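Thioesterase (Streptomyces sp. WAC02707, PDB 6VAP) probably hydrolyses the thioesters of acyl groups wrongly stalled on carrier domains of the borrelidin assembly line, as a type II thioesterase of the alpha/beta-hydrolase class. Local coordinates at residues I28-A33 against T102-L107; D72-A77 against A108-S113. All coordinates share one frame; numbering follows the deposited sequence.

How the contacts relate
The two contacts illustrate how one helix of an alpha/beta hydrolase serves two neighbours along its length. Both use helix 99-113, and their centres lie about 9 Å apart. Contact 1, about 3 Å from the centre of the chain, sets the helix on strand 26-30; it is wholly apolar, and all four touching residues are buried. Contact 2, about 12 Å from that centre, joins the later turns of the helix to the start of helix 73-87 by a salt bridge and a methyl against a guanidinium; D74 and A77 are buried, R110 partly exposed. L103 also packs on the backbone of I73 and A77, and E106 lies against I73 and D74.

Contact 1. Residues I28-A33 against T102-L107; sequences ICLPHA and TLAFEL
L30 presses its two methyls against L103, A104 and L107, and so seats helix 99-113 on strand 26-30 in the central sheet of the alpha/beta-hydrolase fold. One strand side chain here packs on residues i, i+1 and i+4 of the helix. L30 buries by far the most surface, and its CA lies 6.5 Å from that of A104. With CG anti to the carbonyl carbon (chi1 -70°), its branches divide the work. CD1 reaches both leucines of the helix, touching L103 CD2 at 3.7 Å and L107 CD1 at 3.8 Å, while CD2 turns to the small A104. The two leucines of the helix come from different directions: L103 crosses L30 at about a right angle, whereas L107 meets it tip to tip.

Every touching residue is buried, and no hydrogen bond links the two segments. V56 on the adjacent strand 52-56 also packs on L30, whose side chain touches the probable nucleophile elbow, formed by G96, S98 and G100. Away from the two leucines, the other branch ends on A104 CB, 3.8 Å from L30 CD2.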
ATOM      1  N   ILE A  28       1.955  -8.396   2.516  1.00 27.35           N
ATOM      2  CA  ILE A  28       1.665  -7.280   3.405  1.00 23.09           C
ATOM      3  C   ILE A  28       0.970  -6.232   2.579  1.00 22.97           C
ATOM      4  O   ILE A  28       1.533  -5.782   1.582  1.00 18.03           O
ATOM      5  CB  ILE A  28       2.948  -6.717   4.029  1.00 19.78           C
ATOM      6  CG1 ILE A  28       3.718  -7.848   4.757  1.00 22.33           C
ATOM      7  CG2 ILE A  28       2.624  -5.587   5.017  1.00 29.13           C
ATOM      8  CD1 ILE A  28       5.183  -7.541   4.884  1.00 34.56           C
ATOM      9  N   CYS A  29      -0.227  -5.823   2.979  1.00 17.19           N
ATOM     10  CA  CYS A  29      -1.096  -4.947   2.197  1.00 18.98           C
ATOM     11  C   CYS A  29      -1.282  -3.616   2.909  1.00 20.55           C
ATOM     12  O   CYS A  29      -1.717  -3.589   4.064  1.00 16.75           O
ATOM     13  CB  CYS A  29      -2.465  -5.620   2.001  1.00 25.63           C
ATOM     14  SG  CYS A  29      -2.308  -7.141   1.053  1.00 29.41           S
ATOM     15  N   LEU A  30      -1.006  -2.529   2.196  1.00 17.55           N
ATOM     16  CA  LEU A  30      -1.024  -1.185   2.719  1.00 21.22           C
ATOM     17  C   LEU A  30      -2.215  -0.455   2.125  1.00 23.07           C
ATOM     18  O   LEU A  30      -2.275  -0.257   0.902  1.00 15.68           O
ATOM     19  CB  LEU A  30       0.277  -0.452   2.379  1.00 23.61           C
ATOM     20  CG  LEU A  30       1.580  -0.902   3.087  1.00 23.69           C
ATOM     21  CD1 LEU A  30       1.417  -1.089   4.554  1.00 21.89           C
ATOM     22  CD2 LEU A  30       2.078  -2.249   2.437  1.00 24.65           C
ATOM     23  N   PRO A  31      -3.174  -0.040   2.931  1.00 24.86           N
ATOM     24  CA  PRO A  31      -4.325   0.670   2.385  1.00 28.50           C
ATOM     25  C   PRO A  31      -3.977   2.061   1.892  1.00 25.21           C
ATOM     26  O   PRO A  31      -2.990   2.670   2.316  1.00 25.21           O
ATOM     27  CB  PRO A  31      -5.272   0.750   3.574  1.00 18.98           C
ATOM     28  CG  PRO A  31      -4.859  -0.320   4.471  1.00 21.09           C
ATOM     29  CD  PRO A  31      -3.384  -0.430   4.328  1.00 24.75           C
ATOM     30  N   HIS A  32      -4.860   2.579   1.034  1.00 24.07           N
ATOM     31  CA  HIS A  32      -4.798   3.963   0.562  1.00 24.57           C
ATOM     32  C   HIS A  32      -5.159   4.954   1.665  1.00 21.08           C
ATOM     33  O   HIS A  32      -5.577   4.578   2.759  1.00 25.81           O
ATOM     34  CB  HIS A  32      -5.766   4.178  -0.601  1.00 24.40           C
ATOM     35  CG  HIS A  32      -7.145   3.656  -0.322  1.00 27.56           C
ATOM     36  ND1 HIS A  32      -7.449   2.305  -0.262  1.00 28.51           N
ATOM     37  CD2 HIS A  32      -8.277   4.316   0.010  1.00 27.20           C
ATOM     38  CE1 HIS A  32      -8.731   2.168   0.029  1.00 26.16           C
ATOM     39  NE2 HIS A  32      -9.245   3.369   0.232  1.00 23.33           N
ATOM     40  N   ALA A  33      -5.044   6.247   1.349  1.00 27.20           N
ATOM     41  CA  ALA A  33      -5.491   7.289   2.273  1.00 35.65           C
ATOM     42  C   ALA A  33      -6.981   7.161   2.565  1.00 26.40           C
ATOM     43  O   ALA A  33      -7.790   6.959   1.672  1.00 24.79           O
ATOM     44  CB  ALA A  33      -5.208   8.677   1.691  1.00 40.12           C
ATOM     45  N   THR A 102       3.299   4.215  -1.733  1.00 16.93           N
ATOM     46  CA  THR A 102       4.492   4.902  -1.262  1.00 15.29           C
ATOM     47  C   THR A 102       4.963   4.306   0.062  1.00 27.48           C
ATOM     48  O   THR A 102       6.160   4.066   0.261  1.00 22.43           O
ATOM     49  CB  THR A 102       4.215   6.396  -1.125  1.00 17.45           C
ATOM     50  OG1 THR A 102       3.788   6.942  -2.373  1.00 24.43           O
ATOM     51  CG2 THR A 102       5.502   7.147  -0.643  1.00 21.27           C
ATOM     52  N   LEU A 103       4.033   4.048   0.977  1.00 18.40           N
ATOM     53  CA  LEU A 103       4.387   3.363   2.210  1.00 16.98           C
ATOM     54  C   LEU A 103       5.007   2.009   1.926  1.00 17.69           C
ATOM     55  O   LEU A 103       6.036   1.672   2.522  1.00 19.71           O
ATOM     56  CB  LEU A 103       3.160   3.227   3.094  1.00 18.12           C
ATOM     57  CG  LEU A 103       3.372   2.494   4.418  1.00 28.50           C
ATOM     58  CD1 LEU A 103       4.508   3.139   5.222  1.00 27.87           C
ATOM     59  CD2 LEU A 103       2.099   2.520   5.219  1.00 25.17           C
ATOM     60  N   ALA A 104       4.426   1.246   0.992  1.00 21.79           N
ATOM     61  CA  ALA A 104       4.981  -0.056   0.640  1.00 22.81           C
ATOM     62  C   ALA A 104       6.393   0.069   0.121  1.00 29.55           C
ATOM     63  O   ALA A 104       7.237  -0.782   0.431  1.00 26.13           O
ATOM     64  CB  ALA A 104       4.112  -0.776  -0.394  1.00 17.74           C
ATOM     65  N   PHE A 105       6.661   1.115  -0.663  1.00 19.44           N
ATOM     66  CA  PHE A 105       7.995   1.309  -1.196  1.00 18.11           C
ATOM     67  C   PHE A 105       8.972   1.647  -0.092  1.00 32.15           C
ATOM     68  O   PHE A 105      10.115   1.203  -0.125  1.00 20.89           O
ATOM     69  CB  PHE A 105       7.979   2.408  -2.246  1.00 21.28           C
ATOM     70  CG  PHE A 105       9.342   2.987  -2.539  1.00 20.08           C
ATOM     71  CD1 PHE A 105      10.238   2.331  -3.388  1.00 27.31           C
ATOM     72  CD2 PHE A 105       9.706   4.191  -2.021  1.00 18.97           C
ATOM     73  CE1 PHE A 105      11.464   2.874  -3.665  1.00 28.39           C
ATOM     74  CE2 PHE A 105      10.927   4.738  -2.301  1.00 20.64           C
ATOM     75  CZ  PHE A 105      11.815   4.079  -3.130  1.00 33.99           C
ATOM     76  N   GLU A 106       8.561   2.488   0.849  1.00 14.31           N
ATOM     77  CA  GLU A 106       9.413   2.863   1.969  1.00 14.82           C
ATOM     78  C   GLU A 106       9.696   1.665   2.858  1.00 19.38           C
ATOM     79  O   GLU A 106      10.826   1.500   3.337  1.00 19.17           O
ATOM     80  CB  GLU A 106       8.743   3.997   2.746  1.00 20.38           C
ATOM     81  CG  GLU A 106       8.802   5.345   2.065  1.00 23.15           C
ATOM     82  CD  GLU A 106      10.250   5.830   1.913  1.00 31.63           C
ATOM     83  OE1 GLU A 106      11.099   5.355   2.676  1.00 32.63           O
ATOM     84  OE2 GLU A 106      10.504   6.657   1.026  1.00 27.69           O
ATOM     85  N   LEU A 107       8.685   0.824   3.083  1.00 29.87           N
ATOM     86  CA  LEU A 107       8.890  -0.408   3.838  1.00 16.25           C
ATOM     87  C   LEU A 107       9.829  -1.342   3.099  1.00 20.37           C
ATOM     88  O   LEU A 107      10.710  -1.957   3.708  1.00 22.69           O
ATOM     89  CB  LEU A 107       7.545  -1.100   4.099  1.00 20.38           C
ATOM     90  CG  LEU A 107       6.616  -0.349   5.019  1.00 20.51           C
ATOM     91  CD1 LEU A 107       5.176  -0.951   4.970  1.00 28.05           C
ATOM     92  CD2 LEU A 107       7.157  -0.431   6.449  1.00 28.64           C
TER

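Contact 2. Residues D72-A77 against A108-S113; sequences DIDELA and ARRFES
R110 reaches from helix 99-113 to the first turn of helix 73-87, where its guanidinium is met in two ways at once: by a carboxylate oxygen near its plane and by a methyl over one face. D74 supplies the oxygen. Its side chain crosses that of R110 at about a right angle, and R110 NH2 donates to D74 OD1 at 2.8 Å in a salt bridge with an N-H...O angle of 156°. The oxygen lies close to the guanidinium plane, but the carboxylate is not coplanar with it: the two planes are 37° apart. NH2 meets OD1 on the anti side, 18° out of the carboxylate plane, and makes the one bond between R110 and D74. D74 is poorly ordered, and its details deserve some caution.

A77, one turn further on, supplies the methyl. Its CB stands 3.6 Å above the guanidinium, over the centre of the group. The chain of R110 is extended from CG to NE, which carries the charged end across to this helix.

Neither charge relies on one partner. D74 OD2 forms a second salt bridge with R187; R110 NH1 makes one with E106 OE1, and R110 NH2 a hydrogen bond to N78 OD1. This network probably offsets the closeness of the D74 and E106 carboxylates, and its several bonds would limit rotation of the guanidinium. D72, the residue before the helix, is its N-cap; its OD2 accepts from E75 N at 2.8 Å.

An Asp-Arg salt bridge thus ties helix 73-87 to helix 99-113, which follows the probable nucleophile elbow, two neighbouring helices packed against the mostly parallel sheet of the alpha/beta-hydrolase fold.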
ATOM      1  N   ASP A  72       2.762  11.460   8.268  1.00 30.06           N
ATOM      2  CA  ASP A  72       4.017  11.394   7.531  1.00 29.82           C
ATOM      3  C   ASP A  72       4.239   9.940   7.157  1.00 24.50           C
ATOM      4  O   ASP A  72       4.105   9.059   8.008  1.00 23.45           O
ATOM      5  CB  ASP A  72       5.189  11.950   8.357  1.00 64.30           C
ATOM      6  CG  ASP A  72       6.529  11.736   7.674  1.00 90.93           C
ATOM      7  OD1 ASP A  72       6.773  12.355   6.616  1.00 97.84           O
ATOM      8  OD2 ASP A  72       7.346  10.949   8.199  1.00 96.07           O
ATOM      9  N   ILE A  73       4.603   9.695   5.899  1.00 39.57           N
ATOM     10  CA  ILE A  73       4.865   8.333   5.448  1.00 32.26           C
ATOM     11  C   ILE A  73       6.062   7.740   6.177  1.00 30.22           C
ATOM     12  O   ILE A  73       6.056   6.570   6.578  1.00 35.17           O
ATOM     13  CB  ILE A  73       5.086   8.338   3.928  1.00 26.42           C
ATOM     14  CG1 ILE A  73       3.775   8.672   3.188  1.00 25.20           C
ATOM     15  CG2 ILE A  73       5.624   6.962   3.468  1.00 43.23           C
ATOM     16  CD1 ILE A  73       2.884   7.483   3.032  1.00 39.74           C
ATOM     17  N   ASP A  74       7.119   8.524   6.345  1.00 31.17           N
ATOM     18  CA  ASP A  74       8.301   7.999   7.026  1.00 41.09           C
ATOM     19  C   ASP A  74       8.003   7.626   8.474  1.00 32.79           C
ATOM     20  O   ASP A  74       8.549   6.645   8.997  1.00 33.00           O
ATOM     21  CB  ASP A  74       9.446   9.008   6.970  1.00 73.53           C
ATOM     22  CG  ASP A  74      10.278   8.867   5.710  1.00102.26           C
ATOM     23  OD1 ASP A  74      10.735   7.740   5.417  1.00107.01           O
ATOM     24  OD2 ASP A  74      10.473   9.880   5.002  1.00110.73           O
ATOM     25  N   GLU A  75       7.095   8.362   9.121  1.00 26.56           N
ATOM     26  CA  GLU A  75       6.716   8.022  10.487  1.00 47.41           C
ATOM     27  C   GLU A  75       5.855   6.774  10.494  1.00 38.19           C
ATOM     28  O   GLU A  75       6.047   5.894  11.338  1.00 37.11           O
ATOM     29  CB  GLU A  75       5.976   9.186  11.154  1.00 82.03           C
ATOM     30  CG  GLU A  75       6.883  10.347  11.528  1.00112.82           C
ATOM     31  CD  GLU A  75       6.122  11.641  11.729  1.00137.77           C
ATOM     32  OE1 GLU A  75       6.743  12.721  11.624  1.00146.51           O
ATOM     33  OE2 GLU A  75       4.901  11.577  11.989  1.00141.65           O
ATOM     34  N   LEU A  76       4.899   6.680   9.562  1.00 37.21           N
ATOM     35  CA  LEU A  76       4.152   5.433   9.397  1.00 29.73           C
ATOM     36  C   LEU A  76       5.101   4.254   9.218  1.00 20.26           C
ATOM     37  O   LEU A  76       4.954   3.213   9.868  1.00 25.26           O
ATOM     38  CB  LEU A  76       3.189   5.520   8.207  1.00 27.91           C
ATOM     39  CG  LEU A  76       1.791   6.059   8.525  1.00 27.58           C
ATOM     40  CD1 LEU A  76       1.134   6.572   7.231  1.00 41.65           C
ATOM     41  CD2 LEU A  76       0.940   5.026   9.174  1.00 30.75           C
ATOM     42  N   ALA A  77       6.052   4.383   8.297  1.00 25.59           N
ATOM     43  CA  ALA A  77       7.016   3.313   8.049  1.00 25.59           C
ATOM     44  C   ALA A  77       7.896   3.015   9.265  1.00 23.33           C
ATOM     45  O   ALA A  77       8.119   1.848   9.615  1.00 27.36           O
ATOM     46  CB  ALA A  77       7.901   3.687   6.868  1.00 30.41           C
ATOM     47  N   ALA A 108       9.737  -1.370   1.773  1.00 17.66           N
ATOM     48  CA  ALA A 108      10.652  -2.205   1.005  1.00 21.85           C
ATOM     49  C   ALA A 108      12.093  -1.752   1.184  1.00 26.99           C
ATOM     50  O   ALA A 108      13.007  -2.563   1.361  1.00 27.64           O
ATOM     51  CB  ALA A 108      10.256  -2.194  -0.465  1.00 26.88           C
ATOM     52  N   ARG A 109      12.314  -0.447   1.127  1.00 16.10           N
ATOM     53  CA  ARG A 109      13.634   0.104   1.361  1.00 17.60           C
ATOM     54  C   ARG A 109      14.181  -0.350   2.693  1.00 19.30           C
ATOM     55  O   ARG A 109      15.358  -0.706   2.786  1.00 25.25           O
ATOM     56  CB  ARG A 109      13.569   1.636   1.328  1.00 23.89           C
ATOM     57  CG  ARG A 109      13.659   2.279  -0.011  1.00 35.07           C
ATOM     58  CD  ARG A 109      13.533   3.811   0.116  1.00 25.53           C
ATOM     59  NE  ARG A 109      14.466   4.512  -0.759  1.00 48.93           N
ATOM     60  CZ  ARG A 109      14.642   5.823  -0.751  1.00 42.76           C
ATOM     61  NH1 ARG A 109      13.959   6.571   0.104  1.00 42.82           N
ATOM     62  NH2 ARG A 109      15.475   6.371  -1.609  1.00 57.60           N
ATOM     63  N   ARG A 110      13.332  -0.368   3.730  1.00 29.45           N
ATOM     64  CA  ARG A 110      13.783  -0.770   5.062  1.00 26.43           C
ATOM     65  C   ARG A 110      14.027  -2.281   5.181  1.00 30.90           C
ATOM     66  O   ARG A 110      14.933  -2.721   5.897  1.00 30.76           O
ATOM     67  CB  ARG A 110      12.746  -0.296   6.073  1.00 22.98           C
ATOM     68  CG  ARG A 110      12.764   1.196   6.281  1.00 26.20           C
ATOM     69  CD  ARG A 110      11.406   1.706   6.725  1.00 25.10           C
ATOM     70  NE  ARG A 110      11.474   3.113   7.183  1.00 39.37           N
ATOM     71  CZ  ARG A 110      11.442   4.159   6.355  1.00 38.73           C
ATOM     72  NH1 ARG A 110      11.390   3.974   5.039  1.00 27.67           N
ATOM     73  NH2 ARG A 110      11.489   5.385   6.834  1.00 36.63           N
ATOM     74  N   PHE A 111      13.208  -3.095   4.522  1.00 19.67           N
ATOM     75  CA  PHE A 111      13.447  -4.530   4.516  1.00 24.74           C
ATOM     76  C   PHE A 111      14.793  -4.839   3.893  1.00 25.58           C
ATOM     77  O   PHE A 111      15.576  -5.604   4.460  1.00 24.50           O
ATOM     78  CB  PHE A 111      12.325  -5.254   3.778  1.00 28.76           C
ATOM     79  CG  PHE A 111      11.104  -5.497   4.624  1.00 20.51           C
ATOM     80  CD1 PHE A 111      11.139  -6.409   5.679  1.00 20.46           C
ATOM     81  CD2 PHE A 111       9.919  -4.865   4.341  1.00 32.40           C
ATOM     82  CE1 PHE A 111      10.039  -6.659   6.447  1.00 27.68           C
ATOM     83  CE2 PHE A 111       8.780  -5.115   5.104  1.00 29.81           C
ATOM     84  CZ  PHE A 111       8.837  -5.993   6.165  1.00 30.20           C
ATOM     85  N   GLU A 112      15.080  -4.229   2.735  1.00 29.49           N
ATOM     86  CA  GLU A 112      16.319  -4.507   2.020  1.00 33.40           C
ATOM     87  C   GLU A 112      17.530  -4.033   2.804  1.00 45.06           C
ATOM     88  O   GLU A 112      18.532  -4.748   2.879  1.00 31.94           O
ATOM     89  CB  GLU A 112      16.290  -3.845   0.647  1.00 43.22           C
ATOM     90  CG  GLU A 112      15.190  -4.390  -0.283  1.00 47.42           C
ATOM     91  CD  GLU A 112      15.549  -4.223  -1.772  1.00 51.40           C
ATOM     92  OE1 GLU A 112      16.558  -3.524  -2.086  1.00 40.57           O
ATOM     93  OE2 GLU A 112      14.828  -4.809  -2.617  1.00 36.83           O
ATOM     94  N   SER A 113      17.464  -2.843   3.402  1.00 37.76           N
ATOM     95  CA  SER A 113      18.594  -2.391   4.215  1.00 41.80           C
ATOM     96  C   SER A 113      18.836  -3.323   5.395  1.00 35.16           C
ATOM     97  O   SER A 113      19.965  -3.432   5.898  1.00 32.91           O
ATOM     98  CB  SER A 113      18.342  -0.967   4.696  1.00 40.12           C
ATOM     99  OG  SER A 113      18.589  -0.046   3.634  1.00 55.82           O
TER